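Local coordinates for exotoxin A (Pseudomonas aeruginosa, PDB 1IKP), which transfers ADP-ribose from NAD to a target protein, elongation factor 2 in toxins of this family, after its other domains probably carry it into the host cell, at residues Ser26-Asp31 and Arg147-Phe152; Leu43-Val48 and Ala170-Val175; Arg313-Ser318 and Ala328-Pro333; Ser245-Phe250 and Asn364-Ser369; Gly77-Asn82 and Ile135-Glu140. The protein carries 2 engineered substitutions. One frame throughout, in Å; residues are numbered along the deposited sequence.

Contact 1 (Ser26-Asp31 and Arg147-Phe152)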
# COMPACT_ATOMS: atom_id res chain seq x y z
N SER A 26 -24.08 -16.73 21.29
CA SER A 26 -24.68 -17.44 20.18
C SER A 26 -23.61 -18.13 19.36
O SER A 26 -22.60 -17.53 18.99
CB SER A 26 -25.45 -16.48 19.26
OG SER A 26 -25.93 -17.17 18.11
N ARG A 27 -23.84 -19.40 19.07
CA ARG A 27 -22.92 -20.16 18.26
C ARG A 27 -23.12 -19.69 16.83
O ARG A 27 -24.23 -19.35 16.43
CB ARG A 27 -23.22 -21.66 18.38
CG ARG A 27 -22.68 -22.32 19.65
CD ARG A 27 -21.18 -22.61 19.55
NE ARG A 27 -20.62 -23.09 20.81
CZ ARG A 27 -19.34 -23.37 21.00
NH1 ARG A 27 -18.46 -23.23 20.01
NH2 ARG A 27 -18.92 -23.77 22.19
N MET A 28 -22.04 -19.61 16.08
CA MET A 28 -22.09 -19.20 14.68
C MET A 28 -21.51 -20.38 13.93
O MET A 28 -20.28 -20.56 13.89
CB MET A 28 -21.22 -17.95 14.46
CG MET A 28 -21.71 -16.70 15.20
SD MET A 28 -20.73 -15.20 14.87
CE MET A 28 -19.07 -15.71 15.40
N SER A 29 -22.38 -21.20 13.36
CA SER A 29 -21.94 -22.39 12.63
C SER A 29 -22.13 -22.27 11.12
O SER A 29 -23.19 -21.89 10.65
CB SER A 29 -22.71 -23.61 13.14
OG SER A 29 -22.63 -23.71 14.55
N VAL A 30 -21.07 -22.60 10.39
CA VAL A 30 -21.07 -22.56 8.94
C VAL A 30 -20.73 -23.96 8.42
O VAL A 30 -19.88 -24.64 9.00
CB VAL A 30 -20.04 -21.54 8.42
CG1 VAL A 30 -19.96 -21.60 6.91
CG2 VAL A 30 -20.42 -20.14 8.88
N ASP A 31 -21.39 -24.38 7.34
CA ASP A 31 -21.15 -25.69 6.74
C ASP A 31 -19.66 -25.89 6.51
O ASP A 31 -19.04 -25.15 5.75
CB ASP A 31 -21.89 -25.80 5.41
CG ASP A 31 -21.88 -27.21 4.84
OD1 ASP A 31 -20.83 -27.87 4.88
OD2 ASP A 31 -22.94 -27.65 4.33
N ARG A 147 -16.03 -21.82 10.69
CA ARG A 147 -16.90 -22.98 10.86
C ARG A 147 -17.65 -23.02 12.19
O ARG A 147 -18.86 -23.23 12.21
CB ARG A 147 -16.10 -24.28 10.68
CG ARG A 147 -14.99 -24.48 11.69
CD ARG A 147 -14.20 -25.73 11.35
NE ARG A 147 -13.67 -25.67 9.99
CZ ARG A 147 -12.91 -26.62 9.44
NH1 ARG A 147 -12.60 -27.71 10.13
NH2 ARG A 147 -12.47 -26.47 8.20
N ASP A 148 -16.94 -22.80 13.29
CA ASP A 148 -17.57 -22.85 14.59
C ASP A 148 -16.89 -21.95 15.60
O ASP A 148 -15.78 -22.24 16.05
CB ASP A 148 -17.58 -24.30 15.11
CG ASP A 148 -18.19 -24.43 16.49
OD1 ASP A 148 -19.29 -23.88 16.72
OD2 ASP A 148 -17.57 -25.10 17.34
N ALA A 149 -17.55 -20.85 15.92
CA ALA A 149 -17.05 -19.88 16.91
C ALA A 149 -18.26 -19.29 17.62
O ALA A 149 -19.38 -19.35 17.10
CB ALA A 149 -16.24 -18.78 16.22
N THR A 150 -18.05 -18.70 18.79
CA THR A 150 -19.15 -18.15 19.54
C THR A 150 -19.09 -16.63 19.63
O THR A 150 -18.02 -16.05 19.84
CB THR A 150 -19.15 -18.71 20.96
OG1 THR A 150 -19.28 -20.13 20.89
CG2 THR A 150 -20.31 -18.14 21.78
N PHE A 151 -20.25 -16.00 19.45
CA PHE A 151 -20.35 -14.55 19.55
C PHE A 151 -20.87 -14.22 20.96
O PHE A 151 -21.95 -14.68 21.36
CB PHE A 151 -21.32 -14.04 18.47
CG PHE A 151 -21.53 -12.55 18.46
CD1 PHE A 151 -22.79 -12.03 18.74
CD2 PHE A 151 -20.51 -11.68 18.14
CE1 PHE A 151 -23.02 -10.64 18.69
CE2 PHE A 151 -20.73 -10.29 18.09
CZ PHE A 151 -22.00 -9.78 18.37
N PHE A 152 -20.09 -13.45 21.72
CA PHE A 152 -20.44 -13.05 23.10
C PHE A 152 -20.78 -11.57 23.14
O PHE A 152 -20.11 -10.77 22.51
CB PHE A 152 -19.27 -13.31 24.06
CG PHE A 152 -18.89 -14.77 24.18
CD1 PHE A 152 -19.63 -15.62 25.00
CD2 PHE A 152 -17.80 -15.30 23.48
CE1 PHE A 152 -19.29 -16.99 25.11
CE2 PHE A 152 -17.46 -16.65 23.58
CZ PHE A 152 -18.21 -17.49 24.40
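Ser26 and Phe151 exchange two backbone hydrogen bonds, Phe151 N reaching Ser26 O at 2.8 Å. Met28 N binds Ala149 O at 2.9 Å, while the return bond from Ala149 N to Met28 O is weak at 3.4 Å. These three good bonds and one weak one join 26-29 and 148-152 as antiparallel strands, and beyond them Val30 N adds a further bond to Arg147 O, also at 2.9 Å.

Apolar packing fills the face that carries Met28, Ala149 and Phe151. The flexible thioether of Met28 can bend at its end to lie against Phe151: SD is 3.8 Å from Phe151 CB and makes an oblique Met-aromatic contact with the ring. Ala149 is small enough to leave room for Met28 CE, and Leu7 and Trp8 of helix 7-10 cover the same side.

Polar and charged groups occupy the other face. The Arg27 chain turns at chi2 (-79°), which brings its guanidinium over Thr150, whose OG1 sits 3.2 Å from Arg27 CZ on one face of the group. Arg27 NH1 also forms a long salt bridge with Asp148 OD2, 3.4 Å away, the two planes only 20° apart.

The strand pair is thus two-sided: apolar and thioether groups pack inward, whereas the loose ion pair lies on an accessible surface and probably adds less to stability than the backbone ladder.

Contact 2 (Leu43-Val48 and Ala170-Val175)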
# COMPACT_ATOMS: atom_id res chain seq x y z
N LEU A 43 -15.70 -15.00 3.39
CA LEU A 43 -16.91 -15.02 4.20
C LEU A 43 -17.03 -13.61 4.77
O LEU A 43 -16.07 -13.10 5.36
CB LEU A 43 -16.78 -16.00 5.36
CG LEU A 43 -16.86 -17.47 4.96
CD1 LEU A 43 -16.34 -18.35 6.07
CD2 LEU A 43 -18.33 -17.81 4.64
N HIS A 44 -18.18 -12.97 4.55
CA HIS A 44 -18.41 -11.63 5.08
C HIS A 44 -19.47 -11.72 6.17
O HIS A 44 -20.65 -12.02 5.89
CB HIS A 44 -18.88 -10.71 3.94
CG HIS A 44 -19.19 -9.31 4.37
ND1 HIS A 44 -19.65 -8.35 3.49
CD2 HIS A 44 -19.06 -8.69 5.57
CE1 HIS A 44 -19.79 -7.20 4.13
NE2 HIS A 44 -19.44 -7.38 5.39
N TYR A 45 -19.03 -11.51 7.40
CA TYR A 45 -19.90 -11.52 8.59
C TYR A 45 -20.29 -10.09 8.91
O TYR A 45 -19.44 -9.21 8.94
CB TYR A 45 -19.15 -12.09 9.80
CG TYR A 45 -18.82 -13.56 9.72
CD1 TYR A 45 -19.63 -14.51 10.34
CD2 TYR A 45 -17.69 -14.00 9.03
CE1 TYR A 45 -19.34 -15.87 10.27
CE2 TYR A 45 -17.38 -15.36 8.96
CZ TYR A 45 -18.20 -16.29 9.58
OH TYR A 45 -17.92 -17.65 9.52
N SER A 46 -21.57 -9.83 9.17
CA SER A 46 -21.97 -8.46 9.50
C SER A 46 -23.26 -8.42 10.31
O SER A 46 -23.98 -9.41 10.41
CB SER A 46 -22.14 -7.64 8.22
OG SER A 46 -23.27 -8.07 7.47
N MET A 47 -23.50 -7.27 10.93
CA MET A 47 -24.73 -7.04 11.70
C MET A 47 -24.77 -5.56 12.01
O MET A 47 -23.74 -4.90 12.09
CB MET A 47 -24.73 -7.83 13.01
CG MET A 47 -23.63 -7.46 14.00
SD MET A 47 -23.61 -8.51 15.46
CE MET A 47 -22.67 -9.92 14.86
N VAL A 48 -25.98 -5.05 12.19
CA VAL A 48 -26.18 -3.65 12.51
C VAL A 48 -26.52 -3.55 13.99
O VAL A 48 -27.44 -4.22 14.47
CB VAL A 48 -27.32 -3.07 11.64
CG1 VAL A 48 -27.61 -1.64 12.06
CG2 VAL A 48 -26.92 -3.15 10.16
N ALA A 170 -28.39 -9.24 10.93
CA ALA A 170 -27.23 -10.06 11.26
C ALA A 170 -27.20 -11.13 10.17
O ALA A 170 -28.25 -11.61 9.76
CB ALA A 170 -27.39 -10.71 12.63
N GLY A 171 -26.01 -11.51 9.72
CA GLY A 171 -25.92 -12.52 8.69
C GLY A 171 -24.50 -12.76 8.22
O GLY A 171 -23.55 -12.08 8.65
N VAL A 172 -24.36 -13.74 7.34
CA VAL A 172 -23.07 -14.09 6.78
C VAL A 172 -23.26 -14.52 5.34
O VAL A 172 -24.20 -15.26 5.00
CB VAL A 172 -22.37 -15.21 7.62
CG1 VAL A 172 -23.24 -16.47 7.70
CG2 VAL A 172 -21.01 -15.52 7.02
N SER A 173 -22.37 -14.04 4.48
CA SER A 173 -22.40 -14.36 3.06
C SER A 173 -21.04 -14.87 2.66
O SER A 173 -20.07 -14.73 3.40
CB SER A 173 -22.73 -13.10 2.25
OG SER A 173 -21.74 -12.09 2.39
N VAL A 174 -20.99 -15.51 1.50
CA VAL A 174 -19.72 -15.99 0.99
C VAL A 174 -19.64 -15.61 -0.47
O VAL A 174 -20.63 -15.63 -1.20
CB VAL A 174 -19.57 -17.51 1.10
CG1 VAL A 174 -20.63 -18.22 0.24
CG2 VAL A 174 -18.15 -17.94 0.66
N VAL A 175 -18.45 -15.21 -0.89
CA VAL A 175 -18.19 -14.88 -2.28
C VAL A 175 -17.07 -15.81 -2.73
O VAL A 175 -16.02 -15.90 -2.09
CB VAL A 175 -17.82 -13.40 -2.50
CG1 VAL A 175 -16.61 -13.03 -1.67
CG2 VAL A 175 -17.53 -13.16 -3.96
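Strands 40-49 and 164-176 are antiparallel neighbours in a large sheet of the region assigned to receptor binding, a family grouped with the concanavalin-like folds, and their pairing here joins parts of the chain more than 120 residues apart. Two hydrogen-bonded pairs carry the ladder. His44 N meets Ser173 O at 2.8 Å and Ser173 N returns to His44 O; the next pair repeats the exchange, Ser46 N to Gly171 O and Gly171 N to Ser46 O, each 3.0 Å. Glycine brings no side chain to the face that Ser46 and His44 share.

Tyr45 and Val172 form a non-hydrogen-bonded pair, and their side chains run alongside one another in the same direction. With chi1 of Val172 at 58°, CG1 sits between N and the carbonyl carbon, leaving CG2 anti to N and over the centre of the Tyr45 ring, 3.7 Å from the centroid and 12° off its normal, a well-centred CH-pi contact. A branched residue suits this place because one methyl can cover the ring. Next to it Leu43 CD2 packs on Val174 CB at 3.8 Å, and Met47 CB touches Ala170 CB at 3.9 Å. On the other face the Ser173 hydroxyl OG lies 3.5 Å from His44 CB, while His44 NE2 reaches across to Asn100.

Strand 97-106 pairs with the far edge of 40-49, and its Trp101 stacks with Tyr45. Trp8 of helix 7-10 packs on both Tyr45 and Val172, and Leu228 of strand 224-228 meets Leu43, Val172 and Val174.

Contact 3 (Arg313-Ser318 and Ala328-Pro333)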
# COMPACT_ATOMS: atom_id res chain seq x y z
N ARG A 313 28.83 3.59 2.53
CA ARG A 313 30.17 3.87 2.03
C ARG A 313 31.22 3.20 2.90
O ARG A 313 32.14 2.56 2.38
CB ARG A 313 30.40 5.38 2.01
CG ARG A 313 31.71 5.85 1.40
CD ARG A 313 31.68 7.36 1.26
NE ARG A 313 30.53 7.80 0.47
CZ ARG A 313 29.64 8.70 0.87
NH1 ARG A 313 29.76 9.27 2.06
NH2 ARG A 313 28.63 9.04 0.08
N ASN A 314 31.08 3.31 4.21
CA ASN A 314 32.07 2.71 5.10
C ASN A 314 32.01 1.19 5.12
O ASN A 314 33.04 0.53 5.21
CB ASN A 314 31.92 3.25 6.53
CG ASN A 314 32.41 4.68 6.67
OD1 ASN A 314 32.68 5.35 5.68
ND2 ASN A 314 32.53 5.15 7.91
N ALA A 315 30.81 0.64 5.04
CA ALA A 315 30.66 -0.81 5.05
C ALA A 315 31.31 -1.41 3.81
O ALA A 315 32.01 -2.42 3.89
CB ALA A 315 29.17 -1.19 5.10
N LEU A 316 31.09 -0.78 2.66
CA LEU A 316 31.64 -1.27 1.40
C LEU A 316 33.15 -1.05 1.27
O LEU A 316 33.85 -1.87 0.67
CB LEU A 316 30.92 -0.62 0.23
CG LEU A 316 29.41 -0.89 0.11
CD1 LEU A 316 28.87 -0.20 -1.13
CD2 LEU A 316 29.15 -2.39 0.03
N ALA A 317 33.65 0.04 1.84
CA ALA A 317 35.08 0.36 1.75
C ALA A 317 35.99 -0.51 2.62
O ALA A 317 37.17 -0.67 2.30
CB ALA A 317 35.31 1.83 2.09
N SER A 318 35.46 -1.08 3.70
CA SER A 318 36.27 -1.90 4.59
C SER A 318 35.68 -3.26 4.94
O SER A 318 34.76 -3.36 5.74
CB SER A 318 36.56 -1.13 5.88
OG SER A 318 37.22 -1.95 6.83
N ALA A 328 25.69 -7.33 6.04
CA ALA A 328 24.42 -7.38 5.33
C ALA A 328 24.50 -6.47 4.12
O ALA A 328 24.06 -6.83 3.03
CB ALA A 328 23.28 -6.95 6.25
N ILE A 329 25.07 -5.28 4.32
CA ILE A 329 25.23 -4.29 3.26
C ILE A 329 26.17 -4.79 2.17
O ILE A 329 25.84 -4.75 0.98
CB ILE A 329 25.77 -2.95 3.83
CG1 ILE A 329 24.68 -2.30 4.70
CG2 ILE A 329 26.22 -2.03 2.71
CD1 ILE A 329 25.14 -1.10 5.45
N ARG A 330 27.34 -5.29 2.58
CA ARG A 330 28.30 -5.80 1.61
C ARG A 330 27.74 -7.01 0.86
O ARG A 330 28.13 -7.26 -0.28
CB ARG A 330 29.62 -6.17 2.31
CG ARG A 330 30.47 -4.97 2.76
CD ARG A 330 31.84 -5.44 3.29
NE ARG A 330 31.69 -6.31 4.45
CZ ARG A 330 31.57 -5.87 5.70
NH1 ARG A 330 31.60 -4.58 5.96
NH2 ARG A 330 31.39 -6.74 6.69
N GLU A 331 26.83 -7.76 1.48
CA GLU A 331 26.24 -8.93 0.84
C GLU A 331 25.34 -8.61 -0.35
O GLU A 331 25.23 -9.40 -1.29
CB GLU A 331 25.42 -9.75 1.85
CG GLU A 331 26.24 -10.48 2.90
CD GLU A 331 25.37 -11.34 3.81
OE1 GLU A 331 24.42 -10.80 4.42
OE2 GLU A 331 25.65 -12.55 3.92
N GLN A 332 24.69 -7.45 -0.30
CA GLN A 332 23.78 -7.00 -1.36
C GLN A 332 23.86 -5.48 -1.43
O GLN A 332 22.96 -4.78 -0.97
CB GLN A 332 22.34 -7.42 -1.03
CG GLN A 332 22.12 -8.92 -0.93
CD GLN A 332 22.19 -9.61 -2.28
OE1 GLN A 332 22.19 -10.84 -2.35
NE2 GLN A 332 22.26 -8.83 -3.35
N PRO A 333 24.94 -4.94 -2.01
CA PRO A 333 25.14 -3.49 -2.12
C PRO A 333 23.98 -2.63 -2.62
O PRO A 333 23.59 -1.68 -1.94
CB PRO A 333 26.37 -3.39 -3.01
CG PRO A 333 27.16 -4.60 -2.60
CD PRO A 333 26.09 -5.67 -2.58
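Arg330 NH1 donates to Ala315 O at 3.0 Å with an almost straight N-H...O angle of 172°. The carbonyl oxygen lies at the edge of the guanidinium, within 1° of its plane, although the nitrogen itself is tilted from the carbonyl plane. A bend at chi3 (-62°) turns the end of the arginine back, and the CG and CD methylenes run close past the same oxygen, with Arg330 CD 3.1 Å from Ala315 O. NH1 also bonds to Ser321 O, and NH2 forms a salt bridge with Glu327, so the guanidinium is held from several directions. Arginine fits this role because its planar guanidinium, with several N-H donors, can bind a carbonyl near the C-terminal end of helix 308-317 while its root belongs to helix 323-331.

These two helices, joined by a short connection, pack as consecutive helices of the all-helical region assigned to targeting. Ala315, being small, allows close approach: its CB touches Ile329 CG2 at 3.9 Å. Leu316 starts out pointing away, but its CD2 branch swings back to rest 3.9 Å from Arg330 CA, and it also reaches CG of Pro333, the first residue of helix 333-351, at 4.0 Å. Behind Ile329, Leu294 of helix 282-300 continues the apolar layer.

Contact 4 (Ser245-Phe250 and Asn364-Ser369). Unlike the reference sequence in segment 364-369: Asn364 (reference Ser).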
# COMPACT_ATOMS: atom_id res chain seq x y z
N SER A 245 -8.90 3.46 3.55
CA SER A 245 -7.62 3.23 4.21
C SER A 245 -7.57 1.91 4.92
O SER A 245 -8.59 1.34 5.26
CB SER A 245 -7.31 4.35 5.22
OG SER A 245 -8.11 4.23 6.41
N HIS A 246 -6.35 1.41 5.11
CA HIS A 246 -6.09 0.20 5.87
C HIS A 246 -5.19 0.64 7.03
O HIS A 246 -4.52 1.67 6.97
CB HIS A 246 -5.28 -0.81 5.06
CG HIS A 246 -6.09 -1.73 4.19
ND1 HIS A 246 -6.57 -1.37 2.95
CD2 HIS A 246 -6.44 -3.03 4.37
CE1 HIS A 246 -7.17 -2.40 2.40
NE2 HIS A 246 -7.11 -3.42 3.23
N ARG A 247 -5.20 -0.13 8.11
CA ARG A 247 -4.28 0.12 9.23
C ARG A 247 -3.81 -1.24 9.72
O ARG A 247 -4.61 -2.19 9.85
CB ARG A 247 -4.94 0.92 10.37
CG ARG A 247 -3.94 1.34 11.46
CD ARG A 247 -4.40 2.60 12.20
NE ARG A 247 -3.43 3.03 13.21
CZ ARG A 247 -3.15 4.29 13.52
NH1 ARG A 247 -3.75 5.32 12.92
NH2 ARG A 247 -2.26 4.53 14.48
N LEU A 248 -2.49 -1.36 9.94
CA LEU A 248 -1.89 -2.61 10.39
C LEU A 248 -0.97 -2.30 11.57
O LEU A 248 -0.05 -1.49 11.47
CB LEU A 248 -1.05 -3.24 9.26
CG LEU A 248 -0.35 -4.55 9.62
CD1 LEU A 248 -1.34 -5.60 10.07
CD2 LEU A 248 0.43 -5.05 8.39
N HIS A 249 -1.28 -2.94 12.69
CA HIS A 249 -0.52 -2.79 13.92
C HIS A 249 0.47 -3.94 14.00
O HIS A 249 0.11 -5.08 13.69
CB HIS A 249 -1.52 -2.83 15.09
CG HIS A 249 -0.89 -3.02 16.44
ND1 HIS A 249 0.12 -2.22 16.93
CD2 HIS A 249 -1.19 -3.89 17.43
CE1 HIS A 249 0.41 -2.60 18.16
NE2 HIS A 249 -0.37 -3.60 18.49
N PHE A 250 1.72 -3.63 14.37
CA PHE A 250 2.81 -4.61 14.53
C PHE A 250 3.05 -4.75 16.04
O PHE A 250 3.81 -4.00 16.63
CB PHE A 250 4.07 -4.09 13.84
CG PHE A 250 4.02 -4.16 12.33
CD1 PHE A 250 4.77 -5.10 11.64
CD2 PHE A 250 3.22 -3.27 11.60
CE1 PHE A 250 4.73 -5.18 10.25
CE2 PHE A 250 3.16 -3.34 10.20
CZ PHE A 250 3.93 -4.30 9.52
N ASN A 364 8.45 1.24 14.97
CA ASN A 364 7.33 0.40 15.41
C ASN A 364 5.93 0.94 15.18
O ASN A 364 4.96 0.27 15.55
CB ASN A 364 7.50 0.12 16.90
CG ASN A 364 8.88 -0.36 17.24
OD1 ASN A 364 9.53 0.18 18.15
ND2 ASN A 364 9.35 -1.37 16.53
N ALA A 365 5.81 2.13 14.59
CA ALA A 365 4.48 2.73 14.37
C ALA A 365 3.61 1.90 13.42
O ALA A 365 4.10 1.18 12.55
CB ALA A 365 4.62 4.14 13.81
N ASP A 366 2.29 1.99 13.60
CA ASP A 366 1.35 1.29 12.73
C ASP A 366 1.54 1.77 11.30
O ASP A 366 2.01 2.89 11.09
CB ASP A 366 -0.09 1.65 13.07
CG ASP A 366 -0.57 1.09 14.39
OD1 ASP A 366 0.16 0.34 15.08
OD2 ASP A 366 -1.74 1.41 14.70
N VAL A 367 1.21 0.93 10.33
CA VAL A 367 1.25 1.36 8.93
C VAL A 367 -0.18 1.65 8.45
O VAL A 367 -1.07 0.80 8.59
CB VAL A 367 1.84 0.30 8.00
CG1 VAL A 367 1.80 0.81 6.54
CG2 VAL A 367 3.28 -0.01 8.41
N VAL A 368 -0.37 2.86 7.92
CA VAL A 368 -1.65 3.31 7.35
C VAL A 368 -1.45 3.39 5.84
O VAL A 368 -0.58 4.13 5.36
CB VAL A 368 -2.04 4.68 7.92
CG1 VAL A 368 -3.18 5.27 7.09
CG2 VAL A 368 -2.51 4.52 9.38
N SER A 369 -2.25 2.61 5.11
CA SER A 369 -2.16 2.53 3.65
C SER A 369 -3.40 3.16 3.03
O SER A 369 -4.51 2.77 3.36
CB SER A 369 -2.02 1.07 3.22
OG SER A 369 -0.87 0.47 3.84
O HOH W 1 -6.06 1.38 1.34
O HOH W 2 2.47 -0.93 14.98
O HOH W 3 4.56 -1.68 17.56
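With CG set anti to the backbone N (chi1 -173°) and the chain extended as far as NE, Arg247 reaches diagonally across the strand pair to Asp366, whose CG stands beside its backbone N (chi1 -71°). The guanidinium grips one oxygen side-on with two nitrogens: Arg247 NE lies 2.8 Å from Asp366 OD2 on its anti lone pair, and Arg247 NH2 meets the same atom at 3.2 Å from above the carboxylate. OD2 stays in the guanidinium plane, yet the guanidinium and carboxylate planes are 87° apart, unlike the flat, two-oxygen salt bridge.

The other oxygen serves histidine. His249 ND1 donates to Asp366 OD1 at 3.2 Å on the syn side, and a water hydrogen-bonded to Phe250 N lies close to OD1 as well. Aspartate uses both oxygens to join two basic side chains, and Arg247 NH2 has a second carboxylate in Asp387. On the opposite face Phe250 CE2 packs against Val367 CG2 at 3.8 Å, in a layer continued by Ser255 and Leu259 of helix 255-265.

Backbone bonds exchanged by His246 with Ser369 and by Leu248 with Val367 make a regular antiparallel ladder. It closes an excursion: the chain leaves the beta domain at 245-248, passes through the helical targeting domain and returns at 367-371, as when one domain is inserted in another.

Contact 5 (Gly77-Asn82 and Ile135-Glu140)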
# COMPACT_ATOMS: atom_id res chain seq x y z
N GLY A 77 -7.30 -8.52 19.19
CA GLY A 77 -7.42 -9.94 18.99
C GLY A 77 -6.18 -10.54 18.39
O GLY A 77 -5.10 -9.92 18.38
N GLY A 78 -6.35 -11.74 17.88
CA GLY A 78 -5.23 -12.44 17.28
C GLY A 78 -4.97 -13.76 17.98
O GLY A 78 -5.57 -14.09 19.00
N VAL A 79 -4.05 -14.53 17.41
CA VAL A 79 -3.68 -15.82 17.95
C VAL A 79 -2.46 -15.79 18.86
O VAL A 79 -2.33 -16.62 19.76
CB VAL A 79 -3.45 -16.81 16.79
CG1 VAL A 79 -2.18 -16.43 16.03
CG2 VAL A 79 -3.36 -18.25 17.33
N GLU A 80 -1.57 -14.83 18.65
CA GLU A 80 -0.33 -14.73 19.42
C GLU A 80 -0.63 -14.25 20.83
O GLU A 80 -1.27 -13.22 21.02
CB GLU A 80 0.65 -13.79 18.73
CG GLU A 80 2.06 -14.34 18.61
CD GLU A 80 2.18 -15.35 17.49
OE1 GLU A 80 3.15 -16.13 17.49
OE2 GLU A 80 1.29 -15.35 16.60
N PRO A 81 -0.15 -14.96 21.84
CA PRO A 81 -0.38 -14.62 23.26
C PRO A 81 0.24 -13.40 23.97
O PRO A 81 -0.39 -12.79 24.83
CB PRO A 81 -0.03 -15.94 23.97
CG PRO A 81 1.09 -16.47 23.13
CD PRO A 81 0.59 -16.24 21.70
N ASN A 82 1.42 -12.99 23.60
CA ASN A 82 2.03 -11.84 24.31
C ASN A 82 1.67 -10.45 23.76
O ASN A 82 1.59 -9.50 24.54
CB ASN A 82 3.55 -12.01 24.34
CG ASN A 82 3.95 -13.22 25.13
OD1 ASN A 82 3.72 -13.29 26.34
ND2 ASN A 82 4.55 -14.19 24.45
N ILE A 135 -6.18 -8.35 11.42
CA ILE A 135 -5.82 -9.10 12.64
C ILE A 135 -5.35 -10.50 12.31
O ILE A 135 -6.10 -11.32 11.78
CB ILE A 135 -7.01 -9.15 13.63
CG1 ILE A 135 -7.39 -7.72 14.02
CG2 ILE A 135 -6.62 -9.96 14.87
CD1 ILE A 135 -8.60 -7.62 14.95
N GLU A 136 -4.08 -10.77 12.64
CA GLU A 136 -3.45 -12.06 12.38
C GLU A 136 -4.02 -13.20 13.19
O GLU A 136 -4.03 -13.14 14.42
CB GLU A 136 -1.95 -11.94 12.65
CG GLU A 136 -1.16 -13.17 12.28
CD GLU A 136 -1.31 -13.56 10.81
OE1 GLU A 136 -1.61 -12.67 9.99
OE2 GLU A 136 -1.10 -14.73 10.47
N MET A 137 -4.44 -14.27 12.53
CA MET A 137 -5.04 -15.41 13.20
C MET A 137 -4.31 -16.73 13.06
O MET A 137 -4.40 -17.60 13.94
CB MET A 137 -6.49 -15.62 12.73
CG MET A 137 -7.39 -14.41 13.03
SD MET A 137 -7.68 -14.20 14.82
CE MET A 137 -6.28 -14.95 15.58
N GLY A 138 -3.54 -16.88 12.00
CA GLY A 138 -2.94 -18.19 11.78
C GLY A 138 -3.98 -19.04 11.07
O GLY A 138 -5.21 -18.85 11.21
N ASP A 139 -3.51 -20.03 10.31
CA ASP A 139 -4.38 -20.88 9.54
C ASP A 139 -5.44 -21.65 10.31
O ASP A 139 -6.59 -21.71 9.90
CB ASP A 139 -3.54 -21.90 8.76
CG ASP A 139 -3.61 -21.71 7.26
OD1 ASP A 139 -4.73 -21.55 6.73
OD2 ASP A 139 -2.55 -21.73 6.61
N GLU A 140 -5.06 -22.27 11.42
CA GLU A 140 -6.01 -23.09 12.15
C GLU A 140 -7.12 -22.29 12.82
O GLU A 140 -8.29 -22.69 12.78
CB GLU A 140 -5.26 -23.95 13.16
CG GLU A 140 -6.10 -25.06 13.75
CD GLU A 140 -6.73 -25.98 12.71
OE1 GLU A 140 -6.04 -26.40 11.76
OE2 GLU A 140 -7.93 -26.31 12.86
O HOH W 4 -1.83 -12.65 16.30
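Gly77-Val79 and Ile135-Gly138 run in nearly the same direction, 15° apart, and a single direct hydrogen bond joins their backbones, from Val79 N to Glu136 O at 3.3 Å. The acceptor also takes a bond from a water, whose oxygen is 2.9 Å from Glu136 O and which accepts from Glu80 N, so water extends the link by one residue.

Gly77 and Gly78 have backbone angles that other residues rarely adopt, and lacking side chains they let the second segment come close: Gly78 CA is 3.2 Å from Glu136 O. Ile135 offers its CG2 branch to this bare backbone, 3.5 Å from Gly78 N. Val79 points across the contact and lays its branched side chain against a carbonyl, Val79 CG1 lying 3.3 Å from Met137 O. The Met137 chain folds back at chi2 (-69°) toward the glycines, although the exact position of its methyl is doubtful; Leu142 and Leu145 of helix 139-145 pack on the same side chain.

The Glu136 carboxylate turns elsewhere, to Ser111 and to His275 N. Close packing on bare backbone, with one direct bond and one through water, implies a contact held more by shape than by a continuous hydrogen-bond ladder.

In the fold
Contacts 1, 2 and 5 lie within the receptor-binding region, and contact 4 closes the beta sheet across the helical excursion that contains contact 3. Contacts 1 and 2 belong to different sheets that face each other: Phe151 CZ meets Met47 SD at 3.6 Å, and Val30 packs on Tyr45. Contact 2 is wholly buried and its cross-strand side-chain contacts are mainly apolar, whereas contacts 1 and 4 add ion pairs on their more accessible faces; contact 5 is buried and contact 3 partly so. Contacts 2, 4 and 5 reach the same large sheet, 4 and 5 through neighbouring strands with centres about 17 Å apart. Contact 3 alone packs helix on helix, replacing a ladder with one arginine-carbonyl bond.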